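PDB 6W0P: kojibiose phosphorylase from Gut metagenome, which belongs to the glycoside hydrolase family 65 phosphorylases, carbohydrate-active enzymes that join a beta-sandwich domain to a helical catalytic domain. Local coordinates for residues 36-41 and 323-328; 291-296 and 317-322; 59-64 and 337-342; 40-45 and 141-146. One frame throughout, in Å; residues are numbered along the deposited sequence.

Interaction 1 of 4, residues 36-41 and 323-328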
# COMPACT_ATOMS: atom_id res chain seq x y z
N GLY A 36 -28.44 -13.01 -18.48
CA GLY A 36 -28.44 -13.14 -17.02
C GLY A 36 -29.85 -13.28 -16.51
O GLY A 36 -30.76 -12.72 -17.15
N ASN A 37 -30.03 -14.02 -15.43
CA ASN A 37 -31.36 -14.22 -14.81
C ASN A 37 -31.20 -14.07 -13.29
O ASN A 37 -32.02 -14.67 -12.60
CB ASN A 37 -31.99 -15.53 -15.28
CG ASN A 37 -31.23 -16.78 -14.87
OD1 ASN A 37 -30.20 -16.71 -14.21
ND2 ASN A 37 -31.75 -17.94 -15.25
N GLU A 38 -30.24 -13.24 -12.85
CA GLU A 38 -29.85 -12.94 -11.44
C GLU A 38 -29.17 -14.16 -10.79
O GLU A 38 -28.08 -14.01 -10.21
CB GLU A 38 -31.03 -12.56 -10.55
CG GLU A 38 -30.60 -12.14 -9.16
CD GLU A 38 -31.68 -12.19 -8.09
OE1 GLU A 38 -32.74 -11.57 -8.32
OE2 GLU A 38 -31.44 -12.83 -7.03
N TYR A 39 -29.82 -15.32 -10.86
CA TYR A 39 -29.26 -16.59 -10.33
C TYR A 39 -27.95 -16.90 -11.03
O TYR A 39 -27.01 -17.39 -10.40
CB TYR A 39 -30.26 -17.72 -10.57
CG TYR A 39 -29.80 -19.10 -10.18
CD1 TYR A 39 -29.84 -19.53 -8.85
CD2 TYR A 39 -29.42 -20.01 -11.15
CE1 TYR A 39 -29.47 -20.82 -8.51
CE2 TYR A 39 -29.04 -21.30 -10.82
CZ TYR A 39 -29.09 -21.72 -9.50
OH TYR A 39 -28.75 -23.00 -9.20
N SER A 40 -27.93 -16.66 -12.34
CA SER A 40 -26.83 -17.08 -13.23
C SER A 40 -26.64 -16.04 -14.34
O SER A 40 -27.59 -15.30 -14.66
CB SER A 40 -27.10 -18.46 -13.79
OG SER A 40 -28.22 -18.44 -14.67
N GLY A 41 -25.44 -16.00 -14.90
CA GLY A 41 -25.15 -15.22 -16.11
C GLY A 41 -24.15 -15.92 -17.00
O GLY A 41 -23.25 -16.62 -16.45
N GLN A 323 -32.09 -8.28 -16.09
CA GLN A 323 -31.21 -9.49 -16.12
C GLN A 323 -30.37 -9.56 -14.84
O GLN A 323 -30.19 -10.68 -14.30
CB GLN A 323 -30.29 -9.49 -17.34
CG GLN A 323 -31.00 -9.89 -18.63
CD GLN A 323 -30.07 -10.50 -19.66
OE1 GLN A 323 -30.39 -11.52 -20.24
NE2 GLN A 323 -28.93 -9.88 -19.87
N ALA A 324 -29.91 -8.42 -14.35
CA ALA A 324 -29.02 -8.34 -13.17
C ALA A 324 -29.74 -8.78 -11.89
O ALA A 324 -29.09 -9.40 -11.04
CB ALA A 324 -28.47 -6.95 -13.04
N TYR A 325 -31.02 -8.43 -11.72
CA TYR A 325 -31.77 -8.67 -10.45
C TYR A 325 -33.28 -8.66 -10.68
O TYR A 325 -33.78 -7.74 -11.34
CB TYR A 325 -31.42 -7.58 -9.44
CG TYR A 325 -31.39 -8.06 -8.01
CD1 TYR A 325 -30.34 -8.82 -7.57
CD2 TYR A 325 -32.40 -7.77 -7.12
CE1 TYR A 325 -30.29 -9.30 -6.27
CE2 TYR A 325 -32.37 -8.24 -5.81
CZ TYR A 325 -31.30 -9.00 -5.38
OH TYR A 325 -31.20 -9.44 -4.08
N HIS A 326 -34.01 -9.62 -10.13
CA HIS A 326 -35.50 -9.57 -10.17
C HIS A 326 -36.12 -10.11 -8.88
O HIS A 326 -37.32 -10.38 -8.90
CB HIS A 326 -36.02 -10.27 -11.43
CG HIS A 326 -35.81 -11.75 -11.45
ND1 HIS A 326 -34.64 -12.32 -11.88
CD2 HIS A 326 -36.63 -12.77 -11.11
CE1 HIS A 326 -34.75 -13.64 -11.80
NE2 HIS A 326 -35.96 -13.95 -11.33
N GLY A 327 -35.35 -10.24 -7.79
CA GLY A 327 -35.87 -10.70 -6.50
C GLY A 327 -35.90 -12.21 -6.42
O GLY A 327 -36.75 -12.76 -5.70
N PHE A 328 -35.02 -12.90 -7.14
CA PHE A 328 -34.97 -14.38 -7.11
C PHE A 328 -34.49 -14.87 -5.74
O PHE A 328 -34.94 -15.94 -5.31
CB PHE A 328 -34.05 -14.96 -8.18
CG PHE A 328 -34.05 -16.46 -8.21
CD1 PHE A 328 -35.13 -17.15 -8.76
CD2 PHE A 328 -33.00 -17.19 -7.68
CE1 PHE A 328 -35.16 -18.54 -8.78
CE2 PHE A 328 -33.03 -18.58 -7.68
CZ PHE A 328 -34.11 -19.25 -8.24

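Interaction 2 of 4, residues 291-296 and 317-322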
# COMPACT_ATOMS: atom_id res chain seq x y z
N LYS A 291 -43.02 -13.65 -22.01
CA LYS A 291 -44.10 -13.38 -21.02
C LYS A 291 -43.48 -12.68 -19.81
O LYS A 291 -44.07 -11.70 -19.34
CB LYS A 291 -44.81 -14.68 -20.64
CG LYS A 291 -46.29 -14.54 -20.29
CD LYS A 291 -46.77 -15.66 -19.39
CE LYS A 291 -46.38 -15.46 -17.93
NZ LYS A 291 -47.52 -14.91 -17.14
N PHE A 292 -42.31 -13.13 -19.34
CA PHE A 292 -41.56 -12.48 -18.23
C PHE A 292 -41.13 -11.06 -18.62
O PHE A 292 -41.34 -10.15 -17.81
CB PHE A 292 -40.34 -13.31 -17.85
CG PHE A 292 -39.44 -12.66 -16.84
CD1 PHE A 292 -38.51 -11.70 -17.24
CD2 PHE A 292 -39.49 -13.04 -15.51
CE1 PHE A 292 -37.65 -11.14 -16.31
CE2 PHE A 292 -38.62 -12.47 -14.59
CZ PHE A 292 -37.70 -11.53 -14.99
N PHE A 293 -40.53 -10.85 -19.80
CA PHE A 293 -40.05 -9.50 -20.20
C PHE A 293 -41.23 -8.55 -20.47
O PHE A 293 -41.07 -7.33 -20.19
CB PHE A 293 -39.10 -9.59 -21.39
CG PHE A 293 -37.71 -10.02 -21.00
CD1 PHE A 293 -36.86 -9.13 -20.36
CD2 PHE A 293 -37.25 -11.30 -21.28
CE1 PHE A 293 -35.58 -9.50 -20.01
CE2 PHE A 293 -35.98 -11.68 -20.92
CZ PHE A 293 -35.15 -10.79 -20.27
N ASN A 294 -42.35 -9.04 -21.03
CA ASN A 294 -43.53 -8.20 -21.33
C ASN A 294 -44.00 -7.54 -20.02
O ASN A 294 -44.26 -6.35 -20.03
CB ASN A 294 -44.70 -8.97 -21.94
CG ASN A 294 -44.49 -9.39 -23.38
OD1 ASN A 294 -43.60 -8.88 -24.07
ND2 ASN A 294 -45.30 -10.33 -23.84
N HIS A 295 -44.09 -8.31 -18.94
CA HIS A 295 -44.47 -7.83 -17.59
C HIS A 295 -43.53 -6.68 -17.19
O HIS A 295 -44.05 -5.61 -16.81
CB HIS A 295 -44.49 -9.00 -16.60
CG HIS A 295 -44.66 -8.58 -15.18
ND1 HIS A 295 -45.91 -8.36 -14.62
CD2 HIS A 295 -43.74 -8.31 -14.22
CE1 HIS A 295 -45.75 -8.01 -13.35
NE2 HIS A 295 -44.43 -7.95 -13.10
N PHE A 296 -42.20 -6.87 -17.29
CA PHE A 296 -41.21 -5.86 -16.84
C PHE A 296 -41.25 -4.64 -17.77
O PHE A 296 -41.07 -3.54 -17.22
CB PHE A 296 -39.81 -6.46 -16.60
CG PHE A 296 -39.75 -7.20 -15.28
CD1 PHE A 296 -39.88 -8.58 -15.22
CD2 PHE A 296 -39.67 -6.50 -14.07
CE1 PHE A 296 -39.88 -9.25 -14.00
CE2 PHE A 296 -39.69 -7.17 -12.86
CZ PHE A 296 -39.80 -8.54 -12.82
N CYS A 317 -30.32 -0.88 -21.67
CA CYS A 317 -30.03 -0.61 -20.23
C CYS A 317 -31.12 -1.24 -19.34
O CYS A 317 -30.77 -1.96 -18.40
CB CYS A 317 -29.92 0.88 -19.93
SG CYS A 317 -28.46 1.65 -20.67
N LEU A 318 -32.40 -1.02 -19.65
CA LEU A 318 -33.50 -1.65 -18.88
C LEU A 318 -33.37 -3.19 -18.95
O LEU A 318 -33.55 -3.86 -17.91
CB LEU A 318 -34.86 -1.16 -19.39
CG LEU A 318 -35.09 0.35 -19.29
CD1 LEU A 318 -36.53 0.71 -19.58
CD2 LEU A 318 -34.68 0.88 -17.92
N PHE A 319 -33.03 -3.72 -20.12
CA PHE A 319 -32.88 -5.18 -20.33
C PHE A 319 -31.85 -5.74 -19.35
O PHE A 319 -32.15 -6.74 -18.67
CB PHE A 319 -32.56 -5.49 -21.79
CG PHE A 319 -32.31 -6.95 -22.04
CD1 PHE A 319 -33.36 -7.81 -22.25
CD2 PHE A 319 -31.02 -7.45 -22.02
CE1 PHE A 319 -33.13 -9.16 -22.46
CE2 PHE A 319 -30.79 -8.80 -22.25
CZ PHE A 319 -31.84 -9.65 -22.46
N GLN A 320 -30.67 -5.11 -19.27
CA GLN A 320 -29.56 -5.55 -18.38
C GLN A 320 -29.92 -5.38 -16.89
O GLN A 320 -29.41 -6.16 -16.05
CB GLN A 320 -28.27 -4.80 -18.73
CG GLN A 320 -27.68 -5.19 -20.08
CD GLN A 320 -27.34 -6.67 -20.17
OE1 GLN A 320 -27.31 -7.40 -19.17
NE2 GLN A 320 -27.09 -7.12 -21.38
N MET A 321 -30.70 -4.36 -16.55
CA MET A 321 -31.13 -4.13 -15.15
C MET A 321 -32.04 -5.30 -14.74
O MET A 321 -31.89 -5.77 -13.63
CB MET A 321 -31.89 -2.81 -14.94
CG MET A 321 -31.04 -1.55 -15.09
SD MET A 321 -29.77 -1.43 -13.82
CE MET A 321 -30.77 -0.80 -12.47
N ILE A 322 -32.93 -5.72 -15.62
CA ILE A 322 -33.92 -6.81 -15.35
C ILE A 322 -33.14 -8.14 -15.28
O ILE A 322 -33.50 -9.02 -14.45
CB ILE A 322 -35.05 -6.80 -16.42
CG1 ILE A 322 -35.86 -5.49 -16.37
CG2 ILE A 322 -35.94 -8.00 -16.23
CD1 ILE A 322 -36.74 -5.12 -17.61

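Interaction 3 of 4, residues 59-64 and 337-342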
# COMPACT_ATOMS: atom_id res chain seq x y z
N TYR A 59 -21.30 -17.56 -14.64
CA TYR A 59 -21.24 -17.28 -13.19
C TYR A 59 -22.59 -17.52 -12.56
O TYR A 59 -23.60 -17.37 -13.24
CB TYR A 59 -20.77 -15.85 -12.95
CG TYR A 59 -19.69 -15.41 -13.90
CD1 TYR A 59 -18.36 -15.74 -13.67
CD2 TYR A 59 -19.99 -14.67 -15.03
CE1 TYR A 59 -17.36 -15.31 -14.52
CE2 TYR A 59 -19.00 -14.24 -15.90
CZ TYR A 59 -17.68 -14.56 -15.64
OH TYR A 59 -16.70 -14.14 -16.48
N PHE A 60 -22.56 -17.85 -11.28
CA PHE A 60 -23.72 -18.03 -10.38
C PHE A 60 -23.56 -17.06 -9.23
O PHE A 60 -22.50 -17.07 -8.59
CB PHE A 60 -23.80 -19.48 -9.91
CG PHE A 60 -23.99 -20.47 -11.03
CD1 PHE A 60 -25.27 -20.82 -11.45
CD2 PHE A 60 -22.90 -21.01 -11.70
CE1 PHE A 60 -25.46 -21.71 -12.50
CE2 PHE A 60 -23.09 -21.91 -12.74
CZ PHE A 60 -24.37 -22.27 -13.14
N ASN A 61 -24.59 -16.23 -8.99
CA ASN A 61 -24.56 -15.17 -7.96
C ASN A 61 -24.26 -15.85 -6.61
O ASN A 61 -25.07 -16.71 -6.21
CB ASN A 61 -25.89 -14.40 -7.99
CG ASN A 61 -25.80 -12.98 -7.50
OD1 ASN A 61 -25.28 -12.72 -6.41
ND2 ASN A 61 -26.33 -12.05 -8.28
N GLY A 62 -23.13 -15.52 -5.98
CA GLY A 62 -22.79 -16.00 -4.62
C GLY A 62 -21.93 -17.25 -4.63
O GLY A 62 -21.62 -17.78 -3.56
N ILE A 63 -21.55 -17.74 -5.81
CA ILE A 63 -20.60 -18.87 -5.97
C ILE A 63 -19.22 -18.25 -6.19
O ILE A 63 -19.02 -17.60 -7.21
CB ILE A 63 -21.01 -19.81 -7.11
CG1 ILE A 63 -22.24 -20.64 -6.73
CG2 ILE A 63 -19.83 -20.68 -7.52
CD1 ILE A 63 -22.08 -21.50 -5.48
N TYR A 64 -18.34 -18.41 -5.21
CA TYR A 64 -17.13 -17.57 -5.04
C TYR A 64 -16.03 -18.42 -4.42
O TYR A 64 -16.34 -19.49 -3.81
CB TYR A 64 -17.47 -16.37 -4.17
CG TYR A 64 -17.48 -16.64 -2.69
CD1 TYR A 64 -18.59 -17.16 -2.05
CD2 TYR A 64 -16.35 -16.39 -1.92
CE1 TYR A 64 -18.58 -17.43 -0.70
CE2 TYR A 64 -16.33 -16.65 -0.57
CZ TYR A 64 -17.44 -17.18 0.05
OH TYR A 64 -17.41 -17.42 1.39
N LYS A 337 -20.24 -5.32 -12.58
CA LYS A 337 -20.44 -5.68 -14.02
C LYS A 337 -21.49 -6.78 -14.14
O LYS A 337 -21.42 -7.56 -15.12
CB LYS A 337 -19.13 -6.12 -14.69
CG LYS A 337 -17.98 -5.15 -14.47
CD LYS A 337 -16.81 -5.31 -15.39
CE LYS A 337 -15.73 -4.30 -15.09
NZ LYS A 337 -16.15 -2.91 -15.43
N GLY A 338 -22.46 -6.80 -13.22
CA GLY A 338 -23.46 -7.88 -13.08
C GLY A 338 -22.76 -9.23 -13.17
O GLY A 338 -21.70 -9.38 -12.54
N LEU A 339 -23.29 -10.17 -13.97
CA LEU A 339 -22.60 -11.46 -14.19
C LEU A 339 -22.11 -11.52 -15.63
O LEU A 339 -22.42 -12.51 -16.32
CB LEU A 339 -23.54 -12.61 -13.82
CG LEU A 339 -23.98 -12.64 -12.34
CD1 LEU A 339 -24.87 -13.85 -12.07
CD2 LEU A 339 -22.76 -12.67 -11.42
N THR A 340 -21.35 -10.51 -16.07
CA THR A 340 -20.90 -10.37 -17.48
C THR A 340 -19.39 -10.46 -17.59
O THR A 340 -18.90 -10.27 -18.70
CB THR A 340 -21.42 -9.08 -18.10
OG1 THR A 340 -20.72 -7.95 -17.56
CG2 THR A 340 -22.91 -8.95 -17.88
N GLY A 341 -18.66 -10.75 -16.52
CA GLY A 341 -17.19 -10.80 -16.60
C GLY A 341 -16.53 -10.97 -15.25
O GLY A 341 -17.24 -11.09 -14.22
N GLU A 342 -15.20 -10.95 -15.27
CA GLU A 342 -14.34 -11.25 -14.10
C GLU A 342 -13.97 -9.96 -13.37
O GLU A 342 -14.03 -9.96 -12.12
CB GLU A 342 -13.09 -12.00 -14.56
CG GLU A 342 -13.41 -13.37 -15.09
CD GLU A 342 -12.21 -14.26 -15.34
OE1 GLU A 342 -11.06 -13.78 -15.19
OE2 GLU A 342 -12.44 -15.42 -15.68
O HOH W 1 -14.82 -15.94 -16.73

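Interaction 4 of 4, residues 40-45 and 141-146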
# COMPACT_ATOMS: atom_id res chain seq x y z
N SER A 40 -27.93 -16.66 -12.34
CA SER A 40 -26.83 -17.08 -13.23
C SER A 40 -26.64 -16.04 -14.34
O SER A 40 -27.59 -15.30 -14.66
CB SER A 40 -27.10 -18.46 -13.79
OG SER A 40 -28.22 -18.44 -14.67
N GLY A 41 -25.44 -16.00 -14.90
CA GLY A 41 -25.15 -15.22 -16.11
C GLY A 41 -24.15 -15.92 -17.00
O GLY A 41 -23.25 -16.62 -16.45
N THR A 42 -24.25 -15.68 -18.30
CA THR A 42 -23.23 -16.15 -19.27
C THR A 42 -22.85 -15.00 -20.18
O THR A 42 -23.76 -14.34 -20.70
CB THR A 42 -23.73 -17.37 -20.07
OG1 THR A 42 -24.91 -16.98 -20.76
CG2 THR A 42 -24.02 -18.54 -19.17
N ARG A 43 -21.55 -14.84 -20.39
CA ARG A 43 -21.00 -14.01 -21.48
C ARG A 43 -21.43 -14.64 -22.80
O ARG A 43 -21.69 -15.86 -22.83
CB ARG A 43 -19.48 -13.92 -21.37
CG ARG A 43 -18.99 -12.97 -20.28
CD ARG A 43 -17.48 -13.04 -20.10
NE ARG A 43 -16.79 -12.50 -21.26
CZ ARG A 43 -16.54 -11.21 -21.47
NH1 ARG A 43 -16.94 -10.29 -20.61
NH2 ARG A 43 -15.89 -10.84 -22.54
N ALA A 44 -21.42 -13.86 -23.87
CA ALA A 44 -21.84 -14.28 -25.22
C ALA A 44 -20.65 -14.91 -25.94
O ALA A 44 -20.46 -14.65 -27.16
CB ALA A 44 -22.40 -13.12 -25.99
N PHE A 45 -19.88 -15.72 -25.21
CA PHE A 45 -18.75 -16.47 -25.78
C PHE A 45 -19.36 -17.46 -26.77
O PHE A 45 -20.47 -17.93 -26.54
CB PHE A 45 -17.91 -17.14 -24.69
CG PHE A 45 -18.66 -18.16 -23.88
CD1 PHE A 45 -18.78 -19.47 -24.33
CD2 PHE A 45 -19.25 -17.81 -22.68
CE1 PHE A 45 -19.48 -20.41 -23.58
CE2 PHE A 45 -19.97 -18.74 -21.95
CZ PHE A 45 -20.08 -20.04 -22.40
N ILE A 141 -27.22 -21.08 -33.90
CA ILE A 141 -27.08 -21.44 -32.46
C ILE A 141 -27.88 -20.43 -31.64
O ILE A 141 -27.55 -19.23 -31.66
CB ILE A 141 -25.60 -21.52 -32.04
CG1 ILE A 141 -24.87 -22.53 -32.92
CG2 ILE A 141 -25.46 -21.84 -30.57
CD1 ILE A 141 -23.39 -22.60 -32.68
N SER A 142 -28.90 -20.93 -30.95
CA SER A 142 -29.88 -20.12 -30.19
C SER A 142 -29.73 -20.47 -28.71
O SER A 142 -29.51 -21.66 -28.42
CB SER A 142 -31.27 -20.36 -30.73
OG SER A 142 -31.30 -20.10 -32.14
N ARG A 143 -29.78 -19.47 -27.82
CA ARG A 143 -29.82 -19.77 -26.37
C ARG A 143 -30.64 -18.74 -25.56
O ARG A 143 -30.85 -17.57 -25.99
CB ARG A 143 -28.42 -20.00 -25.81
CG ARG A 143 -27.37 -18.95 -26.12
CD ARG A 143 -25.98 -19.52 -25.91
NE ARG A 143 -25.09 -18.53 -25.31
CZ ARG A 143 -23.76 -18.57 -25.31
NH1 ARG A 143 -23.12 -19.55 -25.91
NH2 ARG A 143 -23.07 -17.59 -24.74
N LEU A 144 -31.07 -19.25 -24.41
CA LEU A 144 -31.97 -18.63 -23.41
C LEU A 144 -31.46 -19.00 -22.01
O LEU A 144 -31.05 -20.16 -21.81
CB LEU A 144 -33.37 -19.22 -23.55
CG LEU A 144 -34.18 -18.89 -24.80
CD1 LEU A 144 -35.41 -19.79 -24.84
CD2 LEU A 144 -34.62 -17.44 -24.83
N LEU A 145 -31.54 -18.07 -21.07
CA LEU A 145 -31.61 -18.38 -19.63
C LEU A 145 -33.07 -18.18 -19.21
O LEU A 145 -33.65 -17.15 -19.58
CB LEU A 145 -30.62 -17.50 -18.87
CG LEU A 145 -29.17 -17.55 -19.33
CD1 LEU A 145 -28.28 -16.71 -18.44
CD2 LEU A 145 -28.64 -18.98 -19.37
N ASP A 146 -33.66 -19.17 -18.56
CA ASP A 146 -35.08 -19.13 -18.10
C ASP A 146 -35.20 -18.03 -17.04
O ASP A 146 -34.49 -18.13 -16.05
CB ASP A 146 -35.53 -20.48 -17.55
CG ASP A 146 -37.03 -20.66 -17.45
OD1 ASP A 146 -37.73 -19.72 -16.97
OD2 ASP A 146 -37.51 -21.76 -17.81
O HOH W 2 -24.84 -16.12 -23.16

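Interaction 1 of 4, residues 36-41 and 323-328
Glu38 reaches across to the chain that follows the helix ending at Ala324 and lays its carboxylate over one face of the Tyr325 ring, the two planes only 10° apart. With CG anti to the backbone N (chi1 -175°) and the chain extended beyond it, the acid group travels far enough to meet the turn at 326-328. There OE1 collects three backbone N-H groups: His326 N comes in at 2.9 Å on the anti lone pair, Phe328 N at 2.9 Å from the syn side, somewhat out of the carboxylate plane, and Gly327 N adds a weak third bond. OE2 is held by Asn332 ND2, so both oxygens of this buried acid have partners, and donors on several sides fix its rotation. The His326 ring presents its edge to Asn37, CE1 lying 3.0 Å from Asn37 O. Next to it the Tyr39 and Phe328 side chains lie alongside each other, pointing the same way, their ring planes an oblique 71° apart, with Tyr39 CD1 and Phe328 CE2 touching at 3.5 Å. At the helical end, Gly36 N donates to Gln323 OE1 (3.0 Å) from above the amide plane, while Glu38 N makes a weak bond to Gln323 O. The contact joins the turn between strands 35-36 and 40-42 to the C-terminal end of helix 308-324, with helices 351-361 and 365-376 packed against Tyr325 and strand 135-145 against Asn37 and Ser40.

Interaction 2 of 4, residues 291-296 and 317-322
Ile322 is the central side chain of this helix pair, pointing toward helix 282-300, where three phenylalanines meet it. CD1 presses on Phe296 CB at 3.5 Å, whereas CG2, anti to the backbone N, reaches the edge of the Phe292 ring, 3.6 Å from CE1, also approaches the Phe296 ring, and lies more loosely against Phe293 CE1 at 4.1 Å. One turn earlier, Phe319 meets Phe293, CE1 to CZ at 3.4 Å. Their planes are 19° apart, yet the rings have slid past one another and barely overlap, so this is a close touch between CE1 and CZ and not a full stack. No hydrogen bond crosses the interface, and the buried part is entirely apolar. On the far side of helix 282-300, Lys291, Asn294 and His295 are exposed and make no contact with 317-322. Phe292 also meets the ring of His326 edge-to-face. On the other flank of helix 308-324, Met321 packs against helices 351-361 and 666-680. The short axes stay 11.4 Å apart at an angle of 114°, a wide separation bridged by bulky side chains. Helices 282-300 and 308-324 follow each other in the chain with short strand 303-305 between them, and the 317-322 part of the second belongs to the family 65 catalytic region.

Interaction 3 of 4, residues 59-64 and 337-342
A chi1 of -39° sets the Tyr59 ring anti to its own carbonyl carbon and sends it across the 339-342 loop, and Leu339, with chi1 -63° and an extended chi2, returns its two methyls to the strand. CD2 of Leu339 rests 4.1 Å from Tyr59 CB, while CD1 lies 3.9 Å from Asn61 N, so the forked tip packs against the strand's backbone as much as against its side chains. The tyrosine ring takes the loop's main chain on different sides: Leu339 O is at its edge, 3.5 Å from CD2, and Gly341 O is over a face. Gly341 passes close by, its CA 3.4 Å from Tyr59 OH. Strand 58-60 is an outermost strand of a small three-stranded antiparallel sheet and runs into a type II turn from Phe60 to Ile63, with Gly62 at the position of positive phi; the contact thus sets the edge strand of this sheet from the N-terminal domain against the loop between helices 308-324 and 351-361 of the catalytic domain. No direct hydrogen bond spans the two segments. A water does so instead, accepting from Tyr59 OH at 2.6 Å and donating to Glu342 OE2 at 2.7 Å. Within the loop, Lys337 O takes bonds from both Thr340 N and Thr340 OG1 (2.6 Å), which closes the bend around Gly338. Asn61 ND2 binds Thr333 O and Glu38 O, and its OD1 accepts from Arg401 NE.

Interaction 4 of 4, residues 40-45 and 141-146
Strands 40-42 and 141-145 run nearly antiparallel, at 156° with their axes 8.9 Å apart at closest approach, so they face each other across a layer of side chains instead of pairing backbones. Arg143 and Leu145 fill much of that layer. The CG of Arg143 lies between the backbone N and the carbonyl carbon (chi1 51°), and the chain bends at chi3 to carry the guanidinium under the 43-45 loop. Phe45 O sits at the guanidinium edge and takes two weak bonds, from NH1 and NH2, each 3.2 Å long. The same group stands over the face of the Phe45 ring in a cation-pi contact, with CZ 4.9 Å from the centroid and 9° off the ring normal. This is packing of sheet on sheet inside the N-terminal domain: the three-stranded sheet holding 40-42 lies against the large antiparallel sheet to which 135-145 belongs. Asp47 completes the grip on the arginine with a salt bridge to NH1, which probably steadies its charge in this buried place. A water accepts from Arg143 NH2 at 2.8 Å and is hydrogen-bonded to Thr42 OG1 at 2.6 Å, tying the strand to the guanidinium indirectly. Farther along, Leu145 makes looser van der Waals contacts, its CD1 4.1 Å from Ser40 OG, which donates to Asn37 OD1, and from Thr42 OG1. Arg43 turns the other way, its NH2 in a salt bridge with Glu30 and its NH1 donating to Thr340 O.

How the interactions relate
All four contacts are buried, but they differ in chemistry. Interactions 1 and 4 share Ser40 and Gly41 and use strand 40-42: the first is dominated by a carboxylate gripped by backbone N-H groups, the second by a guanidinium. Interaction 3 takes the neighbouring strand, 58-60, whose Tyr59 N lies 2.8 Å from Gly41 O, and relies on van der Waals packing and one water. Interaction 2, purely apolar, shares helix 308-324 with interaction 1 and touches it; Lys291, Asn294 and His295 of its first helix lie on an exposed side. Interactions 1 and 3 span the N-terminal and catalytic domains, whereas interaction 4 stays within the former.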